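Anaerobically-induced outer membrane porin OprE (Pseudomonas aeruginosa, PDB 4FRX) probably acts as an outer-membrane porin of the OprD family, a beta-barrel channel that lets small solutes cross the outer membrane. Local coordinates at residues A[199-204]-A[211-216]; A[307-312]-A[335-340]; A[360-365]-A[380-385]. All blocks are in the same frame, centred on the assembly; numbering follows the deposited sequence.

Interactions 1 and 3 are both hairpins of neighbouring antiparallel strands in the barrel wall, 199-204 with 211-216 and 360-365 with 380-385, their centres 29 Å apart. Interaction 2 joins the two ends of one long loop, 307-312 with 335-340, and holds no regular strand pair. Interaction 1 is a surface contact, whereas the other two are partly buried. In interaction 1 a carboxylate, an amide and a tyrosine hydroxyl meet on one face; in interaction 3 acids and aliphatic chains share one face and aromatic rings mark the other; a detergent lies by an aromatic ring in each. In interaction 2 one backbone bond, one carboxylate and a water do the joining. No two of the three touch.

Interaction 1 (A[199-204]-A[211-216]); sequences GGDYKV and QYYYGN. With C8E ((hydroxyethyloxy)tri(ethyloxy)octane), chain C.
Asp-201 is gripped by both Gln-211 and Tyr-213 across a beta hairpin of the porin barrel, where strands 195-203 and 208-217 run antiparallel. All three side chains stand on one face of the sheet, and Asp-201 OD1 is their meeting point. Tyr-213 OH donates to Asp-201 OD1 at 2.6 Å and Gln-211 NE2 donates to the same OD1 at 3.0 Å, and the two donors come from opposite faces of the carboxylate, each well out of its plane. The amide of Gln-211, by contrast, has the oxygen almost exactly in its own plane. Its CG sits beside the backbone N (chi1 -71°) and the chain then runs out extended, which lays it alongside Asp-201, pointing the same way. Tyr-213 takes a similar first torsion (-73°), and this swings its ring across the neighbouring strand, over the backbone of Gly-199 and Gly-200. Gly-199 C and Gly-200 N lie over one ring face, offset toward the rim, while Gly-199 CA comes within 3.6 Å of Tyr-213 CD2. Having no side chain, Gly-199 leaves room for that ring. In the backbone, Gly-200 and Tyr-212 form a hydrogen-bonded pair, with Gly-200 N to Tyr-212 O at 2.9 Å and Tyr-212 N to Gly-200 O at 3.2 Å. Tyr-212 points to the other face, where its hydroxyl bonds His-224. On the Tyr-212 side a C8E detergent runs past the ring of Tyr-202, consistent with a membrane-facing surface. C8E C8 lies over one face of that ring, and C8E C4 reaches 3.3 Å from Tyr-202 OH.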
loop_
_atom_site.group_PDB
_atom_site.type_symbol
_atom_site.label_atom_id
_atom_site.label_comp_id
_atom_site.label_asym_id
_atom_site.label_seq_id
_atom_site.Cartn_x
_atom_site.Cartn_y
_atom_site.Cartn_z
ATOM N N GLY A 199 -4.859 -15.870 -3.763
ATOM C CA GLY A 199 -4.417 -15.796 -5.139
ATOM C C GLY A 199 -3.002 -16.286 -5.313
ATOM O O GLY A 199 -2.433 -16.936 -4.421
ATOM N N GLY A 200 -2.417 -15.979 -6.459
ATOM C CA GLY A 200 -1.074 -16.441 -6.710
ATOM C C GLY A 200 -0.377 -15.711 -7.829
ATOM O O GLY A 200 -1.012 -14.996 -8.611
ATOM N N ASP A 201 0.939 -15.885 -7.874
ATOM C CA ASP A 201 1.773 -15.440 -8.977
ATOM C C ASP A 201 2.272 -16.697 -9.652
ATOM O O ASP A 201 2.862 -17.547 -8.995
ATOM C CB ASP A 201 3.001 -14.687 -8.469
ATOM C CG ASP A 201 2.654 -13.503 -7.600
ATOM O OD1 ASP A 201 1.530 -12.973 -7.709
ATOM O OD2 ASP A 201 3.524 -13.095 -6.809
ATOM N N TYR A 202 2.048 -16.818 -10.953
ATOM C CA TYR A 202 2.617 -17.923 -11.726
ATOM C C TYR A 202 3.751 -17.414 -12.602
ATOM O O TYR A 202 3.554 -16.528 -13.431
ATOM C CB TYR A 202 1.563 -18.567 -12.620
ATOM C CG TYR A 202 2.116 -19.673 -13.495
ATOM C CD1 TYR A 202 2.705 -20.799 -12.932
ATOM C CD2 TYR A 202 2.048 -19.595 -14.879
ATOM C CE1 TYR A 202 3.210 -21.821 -13.727
ATOM C CE2 TYR A 202 2.555 -20.618 -15.685
ATOM C CZ TYR A 202 3.134 -21.724 -15.099
ATOM O OH TYR A 202 3.640 -22.741 -15.882
ATOM N N LYS A 203 4.940 -17.973 -12.405
ATOM C CA LYS A 203 6.097 -17.642 -13.226
ATOM C C LYS A 203 6.090 -18.537 -14.449
ATOM O O LYS A 203 6.369 -19.725 -14.343
ATOM C CB LYS A 203 7.387 -17.917 -12.449
ATOM C CG LYS A 203 8.590 -17.219 -13.024
ATOM C CD LYS A 203 8.356 -15.734 -12.948
ATOM C CE LYS A 203 9.445 -14.920 -13.628
ATOM N NZ LYS A 203 8.877 -14.014 -14.672
ATOM N N VAL A 204 5.780 -17.973 -15.608
ATOM C CA VAL A 204 5.707 -18.760 -16.832
ATOM C C VAL A 204 7.110 -19.130 -17.298
ATOM O O VAL A 204 7.373 -20.254 -17.695
ATOM C CB VAL A 204 5.017 -17.965 -17.949
ATOM C CG1 VAL A 204 4.972 -18.786 -19.241
ATOM C CG2 VAL A 204 3.610 -17.540 -17.513
ATOM N N GLN A 211 -0.796 -13.260 -12.744
ATOM C CA GLN A 211 -1.318 -13.164 -11.395
ATOM C C GLN A 211 -2.831 -13.227 -11.432
ATOM O O GLN A 211 -3.452 -12.714 -12.357
ATOM C CB GLN A 211 -0.947 -11.821 -10.808
ATOM C CG GLN A 211 0.516 -11.619 -10.462
ATOM C CD GLN A 211 0.739 -10.235 -9.902
ATOM O OE1 GLN A 211 0.438 -9.238 -10.564
ATOM N NE2 GLN A 211 1.231 -10.159 -8.668
ATOM N N TYR A 212 -3.414 -13.870 -10.431
ATOM C CA TYR A 212 -4.837 -13.776 -10.184
ATOM C C TYR A 212 -4.981 -13.643 -8.694
ATOM O O TYR A 212 -4.408 -14.445 -7.950
ATOM C CB TYR A 212 -5.613 -15.026 -10.627
ATOM C CG TYR A 212 -6.994 -15.010 -10.012
ATOM C CD1 TYR A 212 -7.986 -14.193 -10.533
ATOM C CD2 TYR A 212 -7.287 -15.743 -8.859
ATOM C CE1 TYR A 212 -9.234 -14.127 -9.956
ATOM C CE2 TYR A 212 -8.544 -15.683 -8.270
ATOM C CZ TYR A 212 -9.510 -14.880 -8.826
ATOM O OH TYR A 212 -10.757 -14.805 -8.251
ATOM N N TYR A 213 -5.759 -12.653 -8.257
ATOM C CA TYR A 213 -6.086 -12.489 -6.848
ATOM C C TYR A 213 -7.568 -12.198 -6.623
ATOM O O TYR A 213 -8.250 -11.643 -7.488
ATOM C CB TYR A 213 -5.230 -11.389 -6.198
ATOM C CG TYR A 213 -3.780 -11.822 -5.975
ATOM C CD1 TYR A 213 -2.831 -11.711 -6.989
ATOM C CD2 TYR A 213 -3.362 -12.333 -4.750
ATOM C CE1 TYR A 213 -1.504 -12.131 -6.801
ATOM C CE2 TYR A 213 -2.025 -12.731 -4.548
ATOM C CZ TYR A 213 -1.109 -12.628 -5.585
ATOM O OH TYR A 213 0.218 -13.025 -5.412
ATOM N N TYR A 214 -8.036 -12.558 -5.436
ATOM C CA TYR A 214 -9.410 -12.380 -5.042
ATOM C C TYR A 214 -9.428 -11.742 -3.673
ATOM O O TYR A 214 -8.677 -12.141 -2.789
ATOM C CB TYR A 214 -10.121 -13.731 -4.995
ATOM C CG TYR A 214 -11.531 -13.677 -4.450
ATOM C CD1 TYR A 214 -12.565 -13.129 -5.195
ATOM C CD2 TYR A 214 -11.821 -14.177 -3.192
ATOM C CE1 TYR A 214 -13.864 -13.082 -4.690
ATOM C CE2 TYR A 214 -13.097 -14.144 -2.685
ATOM C CZ TYR A 214 -14.118 -13.601 -3.435
ATOM O OH TYR A 214 -15.393 -13.575 -2.912
ATOM N N GLY A 215 -10.275 -10.735 -3.506
ATOM C CA GLY A 215 -10.462 -10.107 -2.216
ATOM C C GLY A 215 -11.931 -9.905 -1.901
ATOM O O GLY A 215 -12.711 -9.558 -2.787
ATOM N N ASN A 216 -12.306 -10.124 -0.644
ATOM C CA ASN A 216 -13.697 -10.008 -0.219
ATOM C C ASN A 216 -13.830 -9.367 1.164
ATOM O O ASN A 216 -13.630 -10.028 2.171
ATOM C CB ASN A 216 -14.341 -11.408 -0.216
ATOM C CG ASN A 216 -15.763 -11.416 0.331
ATOM O OD1 ASN A 216 -16.204 -12.418 0.895
ATOM N ND2 ASN A 216 -16.486 -10.310 0.164
HETATM C C1 C8E C . 3.552 -27.510 -16.008
HETATM C C2 C8E C . 2.241 -27.347 -15.247
HETATM C C3 C8E C . 2.123 -25.970 -14.600
HETATM C C4 C8E C . 1.304 -25.024 -15.468
HETATM C C5 C8E C . -0.086 -24.782 -14.894
HETATM C C6 C8E C . -0.809 -23.723 -15.716
HETATM C C7 C8E C . -1.365 -22.633 -14.813
HETATM C C8 C8E C . -1.307 -21.275 -15.498
HETATM O O9 C8E C . -2.270 -20.430 -14.910
HETATM C C10 C8E C . -1.733 -19.537 -13.958
HETATM C C11 C8E C . -2.777 -18.467 -13.656
HETATM O O12 C8E C . -2.344 -17.670 -12.578
HETATM C C13 C8E C . -2.316 -16.304 -12.918
#

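Interaction 2 (A[307-312]-A[335-340]); sequences DSDFPF and QRAGER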
loop_
_atom_site.group_PDB
_atom_site.type_symbol
_atom_site.label_atom_id
_atom_site.label_comp_id
_atom_site.label_asym_id
_atom_site.label_seq_id
_atom_site.Cartn_x
_atom_site.Cartn_y
_atom_site.Cartn_z
ATOM N N ASP A 307 -20.133 3.041 -11.291
ATOM C CA ASP A 307 -20.579 4.125 -10.424
ATOM C C ASP A 307 -19.767 4.327 -9.145
ATOM O O ASP A 307 -19.884 5.365 -8.508
ATOM C CB ASP A 307 -22.031 3.906 -9.997
ATOM C CG ASP A 307 -23.001 3.995 -11.145
ATOM O OD1 ASP A 307 -22.653 4.616 -12.175
ATOM O OD2 ASP A 307 -24.116 3.443 -11.005
ATOM N N SER A 308 -18.989 3.335 -8.726
ATOM C CA SER A 308 -18.265 3.491 -7.460
ATOM C C SER A 308 -16.796 3.777 -7.712
ATOM O O SER A 308 -16.260 3.437 -8.777
ATOM C CB SER A 308 -18.407 2.249 -6.579
ATOM O OG SER A 308 -17.414 1.283 -6.905
ATOM N N ASP A 309 -16.161 4.428 -6.741
ATOM C CA ASP A 309 -14.703 4.525 -6.713
ATOM C C ASP A 309 -14.116 3.127 -6.681
ATOM O O ASP A 309 -14.800 2.136 -6.401
ATOM C CB ASP A 309 -14.213 5.265 -5.465
ATOM C CG ASP A 309 -14.653 6.724 -5.411
ATOM O OD1 ASP A 309 -15.283 7.249 -6.363
ATOM O OD2 ASP A 309 -14.344 7.350 -4.383
ATOM N N PHE A 310 -12.837 3.036 -6.984
ATOM C CA PHE A 310 -12.151 1.773 -6.829
ATOM C C PHE A 310 -12.054 1.444 -5.339
ATOM O O PHE A 310 -11.544 2.257 -4.578
ATOM C CB PHE A 310 -10.748 1.896 -7.386
ATOM C CG PHE A 310 -9.916 0.671 -7.160
ATOM C CD1 PHE A 310 -10.130 -0.476 -7.913
ATOM C CD2 PHE A 310 -8.908 0.669 -6.200
ATOM C CE1 PHE A 310 -9.354 -1.611 -7.720
ATOM C CE2 PHE A 310 -8.129 -0.451 -5.996
ATOM C CZ PHE A 310 -8.353 -1.600 -6.764
ATOM N N PRO A 311 -12.547 0.262 -4.913
ATOM C CA PRO A 311 -12.528 -0.063 -3.478
ATOM C C PRO A 311 -11.234 -0.742 -3.000
ATOM O O PRO A 311 -10.650 -1.585 -3.692
ATOM C CB PRO A 311 -13.711 -1.029 -3.332
ATOM C CG PRO A 311 -13.675 -1.809 -4.630
ATOM C CD PRO A 311 -13.257 -0.766 -5.694
ATOM N N PHE A 312 -10.807 -0.370 -1.795
ATOM C CA PHE A 312 -9.627 -0.931 -1.141
ATOM C C PHE A 312 -9.730 -0.640 0.364
ATOM O O PHE A 312 -10.404 0.320 0.776
ATOM C CB PHE A 312 -8.331 -0.346 -1.718
ATOM C CG PHE A 312 -8.279 1.156 -1.698
ATOM C CD1 PHE A 312 -8.920 1.900 -2.684
ATOM C CD2 PHE A 312 -7.594 1.826 -0.698
ATOM C CE1 PHE A 312 -8.880 3.292 -2.672
ATOM C CE2 PHE A 312 -7.544 3.224 -0.678
ATOM C CZ PHE A 312 -8.180 3.954 -1.672
ATOM N N GLN A 335 -8.514 7.411 -8.125
ATOM C CA GLN A 335 -9.278 6.193 -7.950
ATOM C C GLN A 335 -10.777 6.444 -8.002
ATOM O O GLN A 335 -11.569 5.557 -7.698
ATOM C CB GLN A 335 -8.877 5.532 -6.624
ATOM C CG GLN A 335 -9.604 6.033 -5.375
ATOM C CD GLN A 335 -9.407 7.520 -5.083
ATOM O OE1 GLN A 335 -8.545 8.184 -5.667
ATOM N NE2 GLN A 335 -10.222 8.050 -4.169
ATOM N N ARG A 336 -11.163 7.648 -8.422
ATOM C CA ARG A 336 -12.554 8.087 -8.343
ATOM C C ARG A 336 -13.395 7.540 -9.482
ATOM O O ARG A 336 -12.898 7.335 -10.582
ATOM C CB ARG A 336 -12.629 9.616 -8.369
ATOM C CG ARG A 336 -11.728 10.309 -7.336
ATOM C CD ARG A 336 -11.722 11.811 -7.598
ATOM N NE ARG A 336 -10.504 12.462 -7.123
ATOM C CZ ARG A 336 -10.350 12.967 -5.902
ATOM N NH1 ARG A 336 -11.342 12.897 -5.020
ATOM N NH2 ARG A 336 -9.205 13.545 -5.562
ATOM N N ALA A 337 -14.677 7.316 -9.210
ATOM C CA ALA A 337 -15.622 6.831 -10.220
ATOM C C ALA A 337 -15.542 7.582 -11.547
ATOM O O ALA A 337 -15.672 8.803 -11.577
ATOM C CB ALA A 337 -17.052 6.909 -9.682
ATOM N N GLY A 338 -15.323 6.836 -12.632
ATOM C CA GLY A 338 -15.300 7.394 -13.972
ATOM C C GLY A 338 -13.945 7.856 -14.466
ATOM O O GLY A 338 -13.759 8.069 -15.655
ATOM N N GLU A 339 -12.980 7.973 -13.566
ATOM C CA GLU A 339 -11.744 8.680 -13.884
ATOM C C GLU A 339 -10.831 7.906 -14.857
ATOM O O GLU A 339 -10.536 6.735 -14.648
ATOM C CB GLU A 339 -11.000 9.002 -12.587
ATOM C CG GLU A 339 -9.844 9.979 -12.743
ATOM C CD GLU A 339 -9.302 10.464 -11.406
ATOM O OE1 GLU A 339 -9.679 9.907 -10.340
ATOM O OE2 GLU A 339 -8.494 11.420 -11.421
ATOM N N ARG A 340 -10.397 8.579 -15.919
ATOM C CA ARG A 340 -9.364 8.048 -16.795
ATOM C C ARG A 340 -8.113 8.846 -16.523
ATOM O O ARG A 340 -8.176 10.063 -16.444
ATOM C CB ARG A 340 -9.748 8.241 -18.266
ATOM C CG ARG A 340 -10.871 7.355 -18.762
ATOM C CD ARG A 340 -12.220 8.055 -18.776
ATOM N NE ARG A 340 -13.196 7.213 -19.473
ATOM C CZ ARG A 340 -13.807 6.177 -18.910
ATOM N NH1 ARG A 340 -14.657 5.447 -19.613
ATOM N NH2 ARG A 340 -13.559 5.867 -17.638
HETATM O O HOH W 1 -12.208 6.306 -2.801
#
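Asp-309 and Ala-337 meet where the two ends of a long loop of the beta-barrel, between strands 295-305 and 340-349, come together. The side chain of Asp-309 makes one of the two direct bonds and holds the bridging water. Asp-309 CB rests 3.5 Å from Gln-335 O. From there CG turns to the side of the backbone N (chi1 -64°), which brings the carboxylate to the other segment. Asp-309 OD1 accepts from Ala-337 N at 2.9 Å, the donor standing 37° out of the carboxylate plane, and it also lies close to Arg-336 CA. Asp-309 OD2 is reached through a water, which donates to it at 2.9 Å and accepts from Gln-335 NE2 at 3.0 Å. The water thus bridges a carboxylate and an amide whose planes are nearly perpendicular. One residue on, Phe-310 N donates to Gln-335 O at 2.9 Å in an almost straight bond, so two backbone N-H groups, one from each segment, tie the loop ends together. Ala-337, the second residue of a type II turn from Arg-336 to Glu-339, directs its CB at the other segment. Arg-336 sends its guanidinium away to a salt bridge with Glu-379, while the ring of Phe-310 packs edge-to-face with Phe-246. Gln-335 has its CG between the backbone N and the carbonyl carbon (chi1 85°), which puts Gln-335 CG at the edge of the Phe-312 ring, 3.9 Å from Phe-312 CE1.

Interaction 3 (A[360-365]-A[380-385]); sequences FNTIYL and WERDIS. With C8E ((hydroxyethyloxy)tri(ethyloxy)octane), chain E.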
loop_
_atom_site.group_PDB
_atom_site.type_symbol
_atom_site.label_atom_id
_atom_site.label_comp_id
_atom_site.label_asym_id
_atom_site.label_seq_id
_atom_site.Cartn_x
_atom_site.Cartn_y
_atom_site.Cartn_z
ATOM N N PHE A 360 17.083 9.480 -9.162
ATOM C CA PHE A 360 16.011 10.464 -9.289
ATOM C C PHE A 360 14.834 9.851 -10.013
ATOM O O PHE A 360 15.004 9.165 -11.015
ATOM C CB PHE A 360 16.480 11.709 -10.048
ATOM C CG PHE A 360 15.385 12.705 -10.290
ATOM C CD1 PHE A 360 14.995 13.577 -9.286
ATOM C CD2 PHE A 360 14.739 12.767 -11.520
ATOM C CE1 PHE A 360 13.971 14.492 -9.505
ATOM C CE2 PHE A 360 13.718 13.680 -11.746
ATOM C CZ PHE A 360 13.335 14.543 -10.743
ATOM N N ASN A 361 13.624 10.115 -9.522
ATOM C CA ASN A 361 12.432 9.691 -10.240
ATOM C C ASN A 361 11.368 10.781 -10.270
ATOM O O ASN A 361 11.247 11.573 -9.329
ATOM C CB ASN A 361 11.861 8.411 -9.627
ATOM C CG ASN A 361 12.789 7.232 -9.798
ATOM O OD1 ASN A 361 13.634 6.955 -8.943
ATOM N ND2 ASN A 361 12.646 6.533 -10.913
ATOM N N THR A 362 10.608 10.832 -11.356
ATOM C CA THR A 362 9.467 11.736 -11.396
ATOM C C THR A 362 8.304 11.128 -12.166
ATOM O O THR A 362 8.487 10.296 -13.043
ATOM C CB THR A 362 9.839 13.107 -11.966
ATOM O OG1 THR A 362 8.726 13.999 -11.820
ATOM C CG2 THR A 362 10.228 12.994 -13.449
ATOM N N ILE A 363 7.091 11.544 -11.817
ATOM C CA ILE A 363 5.917 11.044 -12.504
ATOM C C ILE A 363 4.919 12.183 -12.581
ATOM O O ILE A 363 4.793 13.001 -11.657
ATOM C CB ILE A 363 5.301 9.837 -11.774
ATOM C CG1 ILE A 363 3.981 9.409 -12.445
ATOM C CG2 ILE A 363 5.077 10.169 -10.292
ATOM C CD1 ILE A 363 3.437 8.094 -11.931
ATOM N N TYR A 364 4.254 12.283 -13.713
ATOM C CA TYR A 364 3.202 13.266 -13.850
ATOM C C TYR A 364 1.954 12.488 -14.194
ATOM O O TYR A 364 2.004 11.606 -15.053
ATOM C CB TYR A 364 3.542 14.248 -14.972
ATOM C CG TYR A 364 2.423 15.228 -15.215
ATOM C CD1 TYR A 364 2.293 16.369 -14.433
ATOM C CD2 TYR A 364 1.475 14.994 -16.209
ATOM C CE1 TYR A 364 1.259 17.259 -14.644
ATOM C CE2 TYR A 364 0.438 15.873 -16.420
ATOM C CZ TYR A 364 0.333 17.000 -15.641
ATOM O OH TYR A 364 -0.703 17.875 -15.863
ATOM N N LEU A 365 0.840 12.796 -13.528
ATOM C CA LEU A 365 -0.430 12.125 -13.815
ATOM C C LEU A 365 -1.547 13.135 -14.070
ATOM O O LEU A 365 -1.616 14.182 -13.424
ATOM C CB LEU A 365 -0.851 11.195 -12.665
ATOM C CG LEU A 365 0.150 10.193 -12.104
ATOM C CD1 LEU A 365 0.939 10.853 -10.971
ATOM C CD2 LEU A 365 -0.539 8.927 -11.615
ATOM N N TRP A 380 -4.604 16.688 -11.439
ATOM C CA TRP A 380 -3.280 16.268 -11.862
ATOM C C TRP A 380 -2.320 16.283 -10.699
ATOM O O TRP A 380 -2.543 16.981 -9.718
ATOM C CB TRP A 380 -2.756 17.133 -13.020
ATOM C CG TRP A 380 -2.557 18.598 -12.715
ATOM C CD1 TRP A 380 -3.419 19.620 -13.000
ATOM C CD2 TRP A 380 -1.407 19.202 -12.105
ATOM N NE1 TRP A 380 -2.883 20.817 -12.595
ATOM C CE2 TRP A 380 -1.650 20.589 -12.040
ATOM C CE3 TRP A 380 -0.205 18.702 -11.587
ATOM C CZ2 TRP A 380 -0.729 21.484 -11.496
ATOM C CZ3 TRP A 380 0.706 19.593 -11.041
ATOM C CH2 TRP A 380 0.436 20.967 -10.999
ATOM N N GLU A 381 -1.273 15.470 -10.801
ATOM C CA GLU A 381 -0.245 15.431 -9.775
ATOM C C GLU A 381 1.141 15.283 -10.406
ATOM O O GLU A 381 1.316 14.571 -11.398
ATOM C CB GLU A 381 -0.506 14.290 -8.761
ATOM C CG GLU A 381 0.581 14.194 -7.649
ATOM C CD GLU A 381 0.160 13.370 -6.424
ATOM O OE1 GLU A 381 -1.050 13.201 -6.171
ATOM O OE2 GLU A 381 1.052 12.887 -5.699
ATOM N N ARG A 382 2.120 15.972 -9.840
ATOM C CA ARG A 382 3.507 15.765 -10.234
ATOM C C ARG A 382 4.303 15.414 -8.986
ATOM O O ARG A 382 4.304 16.185 -8.012
ATOM C CB ARG A 382 4.084 17.038 -10.888
ATOM C CG ARG A 382 5.564 16.934 -11.284
ATOM C CD ARG A 382 6.028 18.192 -12.050
ATOM N NE ARG A 382 5.176 18.497 -13.190
ATOM C CZ ARG A 382 4.319 19.517 -13.155
ATOM N NH1 ARG A 382 4.247 20.269 -12.051
ATOM N NH2 ARG A 382 3.529 19.811 -14.182
ATOM N N ASP A 383 4.952 14.250 -9.004
ATOM C CA ASP A 383 5.791 13.818 -7.887
ATOM C C ASP A 383 7.240 13.766 -8.328
ATOM O O ASP A 383 7.525 13.498 -9.484
ATOM C CB ASP A 383 5.445 12.397 -7.415
ATOM C CG ASP A 383 4.089 12.293 -6.772
ATOM O OD1 ASP A 383 3.430 13.327 -6.604
ATOM O OD2 ASP A 383 3.688 11.159 -6.431
ATOM N N ILE A 384 8.145 14.006 -7.389
ATOM C CA ILE A 384 9.556 13.693 -7.582
ATOM C C ILE A 384 10.059 12.965 -6.346
ATOM O O ILE A 384 9.562 13.167 -5.227
ATOM C CB ILE A 384 10.424 14.955 -7.844
ATOM C CG1 ILE A 384 10.373 15.918 -6.656
ATOM C CG2 ILE A 384 9.984 15.669 -9.124
ATOM C CD1 ILE A 384 11.522 15.754 -5.678
ATOM N N SER A 385 11.047 12.112 -6.549
ATOM C CA SER A 385 11.723 11.478 -5.444
ATOM C C SER A 385 13.196 11.486 -5.772
ATOM O O SER A 385 13.612 10.976 -6.810
ATOM C CB SER A 385 11.213 10.049 -5.237
ATOM O OG SER A 385 11.811 9.464 -4.083
HETATM C C1 C8E E . 21.428 13.251 -17.597
HETATM C C2 C8E E . 20.560 12.494 -16.599
HETATM C C3 C8E E . 20.301 13.332 -15.349
HETATM C C4 C8E E . 18.866 13.157 -14.870
HETATM C C5 C8E E . 18.293 14.469 -14.359
HETATM C C6 C8E E . 18.245 14.456 -12.835
HETATM C C7 C8E E . 17.934 15.835 -12.263
HETATM C C8 C8E E . 17.369 15.696 -10.860
HETATM O O9 C8E E . 17.939 16.656 -10.004
HETATM C C10 C8E E . 17.050 17.709 -9.722
HETATM C C11 C8E E . 17.247 18.152 -8.277
HETATM O O HOH W 2 14.631 8.200 -6.562
#
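Trp-380 and Tyr-364 meet with their planes near parallel but slid so far that the rings barely overlap; the closest carbons are Tyr-364 CE1 and Trp-380 CE3, at 3.7 Å. Tyr-364 OH reaches on to the CB of Trp-380. Next along, Glu-381 pairs with Leu-365 through two backbone bonds, while its carboxylate turns from the partner strand to take the N-H groups of Ile-331 and Gly-332 in a loop. Arg-382, extended as far as CD, bends at chi3 (-53°) to bring its guanidinium nearly parallel to the Tyr-364 ring, 19° between planes, with Arg-382 NH2 3.4 Å from Tyr-364 CE1. The two segments belong to a beta hairpin of the porin barrel, strands 358-370 and 377-389, with Glu-381, Asp-383, Ile-363 and Leu-365 on one face and Tyr-364, Arg-382, Thr-362 and Ile-384 on the other. Asp-383 CB lies alongside Ile-363 CG2 at 3.7 Å, and its OD2 takes the N-H of Gln-330. Asp-383 O accepts twice: Ile-363 N donates at 3.1 Å and Thr-362 OG1 at 2.7 Å, the hydroxyl carried there because OG1 is anti to the backbone N (chi1 -173°). Ile-384 returns to the face of Tyr-364. Ile-384 CG2 packs against the Thr-362 side chain and lies 3.9 Å from Phe-360 CZ; one face of the Phe-360 ring takes C8 of a C8E detergent. Ser-385 closes the segment with paired backbone bonds to Asn-361, and its OG bonds Lys-403. A water lies within hydrogen-bonding distance of Ser-385 O, at 3.0 Å, and of Asn-361 OD1.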